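Local coordinates for protein 6-phospho-alpha-glucosidase (Merdibacter massiliensis, PDB 6VC6) that probably hydrolyses 6-phospho-alpha-glucosides with the help of NAD and a manganese ion, and binds 6-phosphoglucose in its active site, at residues W241-F255 against T262-F274. Residues are numbered along the deposited sequence; the frame is centred on the assembly and turned at random.
Sequences WLDTYGFVQTMMEDF and TYDGYYLYPDYKF. With G6P (6-O-phosphono-alpha-D-glucopyranose), chain F.
Lys273 NZ reaches Thr244 and Thr262 through two waters: one accepts from NZ at 3.0 Å and donates to both Thr244 O and Thr262 O, while the other accepts from NZ and donates to Thr244 OG1, a hydroxyl also hydrogen-bonded to Ser240 O. The lysine chain, bent at its second torsion, brings its CE over one face of Phe247, 4.1 Å from the ring centroid, with NZ in an off-centre cation-pi contact. With CG anti to the backbone N (chi1 -166°), Phe247 turns its CE2-CZ edge onto the face of Tyr269 in a T-shaped pair, planes at 89° and centroids 4.9 Å apart. Tyr272 completes this aromatic cluster, its ring nearly parallel to that of Phe247 but slid aside. Helices 248-254 and 264-268, in the C-terminal part of this family 4 glycosidase, cross at 56°, and Met251, here selenomethionine, fits its SE between them, 3.6 Å from Gly265 N and at the edge of the Tyr269 ring. Tyr269 OH donates to the anti lone pair of Asp254 OD1 at 2.6 Å; a phenylalanine in its place would probably leave that carboxylate oxygen without its donor from this segment. Leu268 CD1 packs against Phe255 CE2. Toward the active site, Thr262 CG2 sits over the centre of the Tyr245 face, 4.2 Å from its centroid, and Thr262 OG1 is hydrogen-bonded to Gln172. Beyond it Trp241 and Tyr263 both border the bound 6-phosphoglucose, Trp241 CZ2 coming 3.2 Å from its ring oxygen O5, and Tyr263 stacks on the manganese-site residue His200.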
loop_
_atom_site.group_PDB
_atom_site.type_symbol
_atom_site.label_atom_id
_atom_site.label_comp_id
_atom_site.label_asym_id
_atom_site.label_seq_id
_atom_site.Cartn_x
_atom_site.Cartn_y
_atom_site.Cartn_z
ATOM N N TRP A 241 -7.961 11.956 -7.898
ATOM C CA TRP A 241 -6.675 11.392 -8.296
ATOM C C TRP A 241 -6.021 12.224 -9.391
ATOM O O TRP A 241 -4.791 12.350 -9.433
ATOM C CB TRP A 241 -6.853 9.944 -8.753
ATOM C CG TRP A 241 -6.663 8.944 -7.654
ATOM C CD1 TRP A 241 -7.573 8.025 -7.217
ATOM C CD2 TRP A 241 -5.492 8.761 -6.848
ATOM N NE1 TRP A 241 -7.041 7.282 -6.192
ATOM C CE2 TRP A 241 -5.764 7.715 -5.946
ATOM C CE3 TRP A 241 -4.239 9.382 -6.802
ATOM C CZ2 TRP A 241 -4.831 7.273 -5.009
ATOM C CZ3 TRP A 241 -3.315 8.943 -5.871
ATOM C CH2 TRP A 241 -3.615 7.899 -4.987
ATOM N N LEU A 242 -6.825 12.795 -10.291
ATOM C CA LEU A 242 -6.273 13.665 -11.324
ATOM C C LEU A 242 -5.670 14.924 -10.714
ATOM O O LEU A 242 -4.644 15.424 -11.190
ATOM C CB LEU A 242 -7.357 14.025 -12.342
ATOM C CG LEU A 242 -8.019 12.850 -13.063
ATOM C CD1 LEU A 242 -9.184 13.327 -13.914
ATOM C CD2 LEU A 242 -7.003 12.104 -13.910
ATOM N N ASP A 243 -6.293 15.451 -9.658
ATOM C CA ASP A 243 -5.735 16.615 -8.978
ATOM C C ASP A 243 -4.454 16.257 -8.234
ATOM O O ASP A 243 -3.507 17.051 -8.200
ATOM C CB ASP A 243 -6.764 17.207 -8.014
ATOM C CG ASP A 243 -8.108 17.452 -8.672
ATOM O OD1 ASP A 243 -9.142 17.305 -7.987
ATOM O OD2 ASP A 243 -8.130 17.791 -9.875
ATOM N N THR A 244 -4.408 15.065 -7.635
ATOM C CA THR A 244 -3.214 14.644 -6.908
ATOM C C THR A 244 -2.030 14.479 -7.853
ATOM O O THR A 244 -0.918 14.933 -7.561
ATOM C CB THR A 244 -3.492 13.341 -6.156
ATOM O OG1 THR A 244 -4.482 13.572 -5.145
ATOM C CG2 THR A 244 -2.222 12.817 -5.502
ATOM N N TYR A 245 -2.254 13.835 -9.001
ATOM C CA TYR A 245 -1.178 13.663 -9.973
ATOM C C TYR A 245 -0.815 14.985 -10.637
ATOM O O TYR A 245 0.365 15.256 -10.889
ATOM C CB TYR A 245 -1.581 12.629 -11.022
ATOM C CG TYR A 245 -1.217 11.210 -10.651
ATOM C CD1 TYR A 245 -0.069 10.614 -11.153
ATOM C CD2 TYR A 245 -2.022 10.468 -9.797
ATOM C CE1 TYR A 245 0.268 9.319 -10.816
ATOM C CE2 TYR A 245 -1.693 9.171 -9.454
ATOM C CZ TYR A 245 -0.547 8.601 -9.966
ATOM O OH TYR A 245 -0.215 7.310 -9.627
ATOM N N GLY A 246 -1.814 15.821 -10.930
ATOM C CA GLY A 246 -1.536 17.104 -11.549
ATOM C C GLY A 246 -0.750 18.042 -10.658
ATOM O O GLY A 246 -0.023 18.909 -11.152
ATOM N N PHE A 247 -0.873 17.881 -9.339
ATOM C CA PHE A 247 -0.171 18.735 -8.387
ATOM C C PHE A 247 1.341 18.548 -8.423
ATOM O O PHE A 247 2.062 19.381 -7.864
ATOM C CB PHE A 247 -0.696 18.473 -6.975
ATOM C CG PHE A 247 -0.284 19.509 -5.971
ATOM C CD1 PHE A 247 -0.873 20.762 -5.966
ATOM C CD2 PHE A 247 0.689 19.227 -5.026
ATOM C CE1 PHE A 247 -0.496 21.718 -5.040
ATOM C CE2 PHE A 247 1.069 20.177 -4.099
ATOM C CZ PHE A 247 0.476 21.424 -4.105
ATOM N N VAL A 248 1.836 17.484 -9.062
ATOM C CA VAL A 248 3.282 17.294 -9.119
ATOM C C VAL A 248 3.940 18.399 -9.939
ATOM O O VAL A 248 5.097 18.762 -9.693
ATOM C CB VAL A 248 3.609 15.893 -9.676
ATOM C CG1 VAL A 248 3.039 14.802 -8.781
ATOM C CG2 VAL A 248 3.069 15.751 -11.090
ATOM N N GLN A 249 3.206 19.018 -10.870
ATOM C CA GLN A 249 3.753 20.145 -11.620
ATOM C C GLN A 249 4.152 21.286 -10.691
ATOM O O GLN A 249 5.226 21.879 -10.851
ATOM C CB GLN A 249 2.737 20.626 -12.655
ATOM C CG GLN A 249 3.262 21.703 -13.592
ATOM C CD GLN A 249 2.223 22.157 -14.599
ATOM O OE1 GLN A 249 1.065 22.391 -14.252
ATOM N NE2 GLN A 249 2.633 22.282 -15.855
ATOM N N THR A 250 3.302 21.607 -9.714
ATOM C CA THR A 250 3.644 22.637 -8.737
ATOM C C THR A 250 4.840 22.212 -7.894
ATOM O O THR A 250 5.768 22.997 -7.666
ATOM C CB THR A 250 2.437 22.932 -7.843
ATOM O OG1 THR A 250 1.389 23.518 -8.626
ATOM C CG2 THR A 250 2.820 23.887 -6.721
HETATM N N MSE A 251 4.835 20.966 -7.431
HETATM C CA MSE A 251 5.881 20.440 -6.562
HETATM C C MSE A 251 7.252 20.464 -7.231
HETATM O O MSE A 251 8.265 20.733 -6.584
HETATM C CB MSE A 251 5.528 19.013 -6.136
HETATM C CG MSE A 251 6.159 18.560 -4.831
HETATM SE SE MSE A 251 4.982 17.367 -3.824
HETATM C CE MSE A 251 4.089 16.475 -5.307
HETATM N N MSE A 252 7.276 20.187 -8.531
HETATM C CA MSE A 252 8.530 20.111 -9.275
HETATM C C MSE A 252 9.066 21.491 -9.644
HETATM O O MSE A 252 10.229 21.630 -10.019
HETATM C CB MSE A 252 8.349 19.266 -10.536
HETATM C CG MSE A 252 8.130 17.790 -10.253
HETATM SE SE MSE A 252 9.053 16.645 -11.528
HETATM C CE MSE A 252 10.864 16.813 -10.832
ATOM N N GLU A 253 8.213 22.507 -9.545
ATOM C CA GLU A 253 8.675 23.875 -9.740
ATOM C C GLU A 253 9.218 24.480 -8.452
ATOM O O GLU A 253 10.176 25.264 -8.497
ATOM C CB GLU A 253 7.538 24.741 -10.299
ATOM C CG GLU A 253 7.604 26.217 -9.930
ATOM C CD GLU A 253 6.384 26.985 -10.399
ATOM O OE1 GLU A 253 5.342 26.350 -10.667
ATOM O OE2 GLU A 253 6.467 28.228 -10.495
ATOM N N ASP A 254 8.658 24.104 -7.299
ATOM C CA ASP A 254 9.201 24.554 -6.023
ATOM C C ASP A 254 10.433 23.750 -5.623
ATOM O O ASP A 254 11.369 24.298 -5.029
ATOM C CB ASP A 254 8.131 24.460 -4.934
ATOM C CG ASP A 254 6.997 25.448 -5.139
ATOM O OD1 ASP A 254 5.835 25.093 -4.844
ATOM O OD2 ASP A 254 7.267 26.579 -5.594
ATOM N N PHE A 255 10.451 22.455 -5.938
ATOM C CA PHE A 255 11.564 21.568 -5.600
ATOM C C PHE A 255 11.937 20.792 -6.856
ATOM O O PHE A 255 11.423 19.691 -7.099
ATOM C CB PHE A 255 11.193 20.640 -4.445
ATOM C CG PHE A 255 10.616 21.360 -3.258
ATOM C CD1 PHE A 255 11.444 22.009 -2.356
ATOM C CD2 PHE A 255 9.246 21.401 -3.051
ATOM C CE1 PHE A 255 10.918 22.680 -1.267
ATOM C CE2 PHE A 255 8.713 22.070 -1.962
ATOM C CZ PHE A 255 9.552 22.711 -1.070
ATOM N N THR A 262 3.692 11.087 -5.215
ATOM C CA THR A 262 2.547 11.993 -5.167
ATOM C C THR A 262 2.047 12.225 -3.747
ATOM O O THR A 262 1.341 13.210 -3.505
ATOM C CB THR A 262 1.400 11.469 -6.035
ATOM O OG1 THR A 262 0.853 10.281 -5.450
ATOM C CG2 THR A 262 1.892 11.167 -7.443
ATOM N N TYR A 263 2.397 11.349 -2.804
ATOM C CA TYR A 263 2.026 11.564 -1.412
ATOM C C TYR A 263 2.866 12.642 -0.741
ATOM O O TYR A 263 2.518 13.071 0.365
ATOM C CB TYR A 263 2.138 10.252 -0.636
ATOM C CG TYR A 263 0.943 9.346 -0.819
ATOM C CD1 TYR A 263 -0.229 9.558 -0.106
ATOM C CD2 TYR A 263 0.981 8.289 -1.719
ATOM C CE1 TYR A 263 -1.324 8.735 -0.273
ATOM C CE2 TYR A 263 -0.111 7.462 -1.893
ATOM C CZ TYR A 263 -1.260 7.689 -1.167
ATOM O OH TYR A 263 -2.352 6.870 -1.335
ATOM N N ASP A 264 3.954 13.088 -1.376
ATOM C CA ASP A 264 4.746 14.182 -0.824
ATOM C C ASP A 264 3.954 15.479 -0.738
ATOM O O ASP A 264 4.318 16.361 0.047
ATOM C CB ASP A 264 5.999 14.417 -1.669
ATOM C CG ASP A 264 6.915 13.212 -1.707
ATOM O OD1 ASP A 264 6.546 12.155 -1.152
ATOM O OD2 ASP A 264 8.008 13.325 -2.299
ATOM N N GLY A 265 2.886 15.614 -1.529
ATOM C CA GLY A 265 2.138 16.861 -1.541
ATOM C C GLY A 265 1.500 17.181 -0.204
ATOM O O GLY A 265 1.391 18.349 0.178
ATOM N N TYR A 266 1.068 16.149 0.525
ATOM C CA TYR A 266 0.483 16.374 1.843
ATOM C C TYR A 266 1.505 16.965 2.806
ATOM O O TYR A 266 1.197 17.901 3.555
ATOM C CB TYR A 266 -0.076 15.065 2.404
ATOM C CG TYR A 266 -1.182 14.447 1.578
ATOM C CD1 TYR A 266 -2.411 15.077 1.445
ATOM C CD2 TYR A 266 -0.998 13.225 0.942
ATOM C CE1 TYR A 266 -3.426 14.511 0.697
ATOM C CE2 TYR A 266 -2.007 12.652 0.192
ATOM C CZ TYR A 266 -3.218 13.299 0.072
ATOM O OH TYR A 266 -4.225 12.732 -0.674
ATOM N N TYR A 267 2.730 16.439 2.794
ATOM C CA TYR A 267 3.728 16.845 3.775
ATOM C C TYR A 267 4.378 18.178 3.428
ATOM O O TYR A 267 4.834 18.890 4.329
ATOM C CB TYR A 267 4.793 15.757 3.912
ATOM C CG TYR A 267 4.243 14.453 4.439
ATOM C CD1 TYR A 267 4.037 14.264 5.799
ATOM C CD2 TYR A 267 3.918 13.414 3.576
ATOM C CE1 TYR A 267 3.530 13.076 6.287
ATOM C CE2 TYR A 267 3.410 12.220 4.054
ATOM C CZ TYR A 267 3.217 12.057 5.410
ATOM O OH TYR A 267 2.712 10.872 5.894
ATOM N N LEU A 268 4.434 18.532 2.145
ATOM C CA LEU A 268 5.033 19.795 1.736
ATOM C C LEU A 268 4.019 20.916 1.566
ATOM O O LEU A 268 4.407 22.088 1.610
ATOM C CB LEU A 268 5.811 19.615 0.427
ATOM C CG LEU A 268 7.057 18.731 0.512
ATOM C CD1 LEU A 268 7.682 18.544 -0.863
ATOM C CD2 LEU A 268 8.065 19.317 1.489
ATOM N N TYR A 269 2.739 20.592 1.379
ATOM C CA TYR A 269 1.691 21.601 1.203
ATOM C C TYR A 269 0.467 21.231 2.034
ATOM O O TYR A 269 -0.623 21.013 1.499
ATOM C CB TYR A 269 1.319 21.741 -0.274
ATOM C CG TYR A 269 2.482 22.008 -1.206
ATOM C CD1 TYR A 269 2.758 23.294 -1.649
ATOM C CD2 TYR A 269 3.291 20.971 -1.658
ATOM C CE1 TYR A 269 3.813 23.543 -2.506
ATOM C CE2 TYR A 269 4.350 21.211 -2.511
ATOM C CZ TYR A 269 4.606 22.498 -2.932
ATOM O OH TYR A 269 5.658 22.743 -3.784
ATOM N N PRO A 270 0.608 21.165 3.364
ATOM C CA PRO A 270 -0.555 20.798 4.185
ATOM C C PRO A 270 -1.652 21.848 4.173
ATOM O O PRO A 270 -2.833 21.490 4.252
ATOM C CB PRO A 270 0.044 20.620 5.586
ATOM C CG PRO A 270 1.234 21.509 5.589
ATOM C CD PRO A 270 1.792 21.460 4.192
ATOM N N ASP A 271 -1.299 23.132 4.070
ATOM C CA ASP A 271 -2.314 24.178 4.012
ATOM C C ASP A 271 -3.150 24.059 2.743
ATOM O O ASP A 271 -4.385 24.096 2.792
ATOM C CB ASP A 271 -1.654 25.555 4.093
ATOM C CG ASP A 271 -1.096 25.855 5.470
ATOM O OD1 ASP A 271 -1.416 25.110 6.420
ATOM O OD2 ASP A 271 -0.334 26.837 5.602
ATOM N N TYR A 272 -2.488 23.914 1.593
ATOM C CA TYR A 272 -3.211 23.818 0.327
ATOM C C TYR A 272 -4.042 22.543 0.258
ATOM O O TYR A 272 -5.199 22.574 -0.180
ATOM C CB TYR A 272 -2.229 23.885 -0.844
ATOM C CG TYR A 272 -2.881 23.821 -2.208
ATOM C CD1 TYR A 272 -3.136 22.601 -2.823
ATOM C CD2 TYR A 272 -3.236 24.981 -2.884
ATOM C CE1 TYR A 272 -3.732 22.538 -4.067
ATOM C CE2 TYR A 272 -3.829 24.928 -4.132
ATOM C CZ TYR A 272 -4.076 23.704 -4.718
ATOM O OH TYR A 272 -4.667 23.642 -5.958
ATOM N N LYS A 273 -3.471 21.412 0.677
ATOM C CA LYS A 273 -4.196 20.147 0.595
ATOM C C LYS A 273 -5.415 20.147 1.509
ATOM O O LYS A 273 -6.487 19.668 1.120
ATOM C CB LYS A 273 -3.266 18.983 0.935
ATOM C CG LYS A 273 -2.167 18.746 -0.093
ATOM C CD LYS A 273 -2.714 18.118 -1.364
ATOM C CE LYS A 273 -1.597 17.834 -2.359
ATOM N NZ LYS A 273 -2.040 16.927 -3.453
ATOM N N PHE A 274 -5.276 20.683 2.723
ATOM C CA PHE A 274 -6.414 20.735 3.636
ATOM C C PHE A 274 -7.501 21.667 3.115
ATOM O O PHE A 274 -8.694 21.379 3.259
ATOM C CB PHE A 274 -5.955 21.178 5.026
ATOM C CG PHE A 274 -7.085 21.535 5.953
ATOM C CD1 PHE A 274 -7.777 20.548 6.634
ATOM C CD2 PHE A 274 -7.453 22.859 6.146
ATOM C CE1 PHE A 274 -8.818 20.871 7.486
ATOM C CE2 PHE A 274 -8.493 23.188 6.995
ATOM C CZ PHE A 274 -9.175 22.193 7.666
HETATM C C1 G6P F . -2.316 4.759 -3.724
HETATM C C2 G6P F . -1.492 3.967 -2.699
HETATM C C3 G6P F . -2.305 3.020 -1.834
HETATM C C4 G6P F . -3.590 3.704 -1.432
HETATM C C5 G6P F . -4.426 3.867 -2.687
HETATM C C6 G6P F . -5.686 4.657 -2.359
HETATM O O1 G6P F . -1.796 4.522 -5.039
HETATM O O2 G6P F . -0.478 3.220 -3.384
HETATM O O3 G6P F . -1.566 2.641 -0.668
HETATM O O4 G6P F . -4.287 2.890 -0.484
HETATM O O5 G6P F . -3.747 4.576 -3.731
HETATM O O6 G6P F . -6.697 4.319 -3.303
HETATM P P G6P F . -8.226 4.746 -3.048
HETATM O O1P G6P F . -8.742 3.640 -2.158
HETATM O O2P G6P F . -8.137 6.098 -2.378
HETATM O O3P G6P F . -8.824 4.791 -4.433
HETATM O O HOH W 1 0.080 15.587 -5.034
HETATM O O HOH W 2 -3.493 14.842 -2.931
#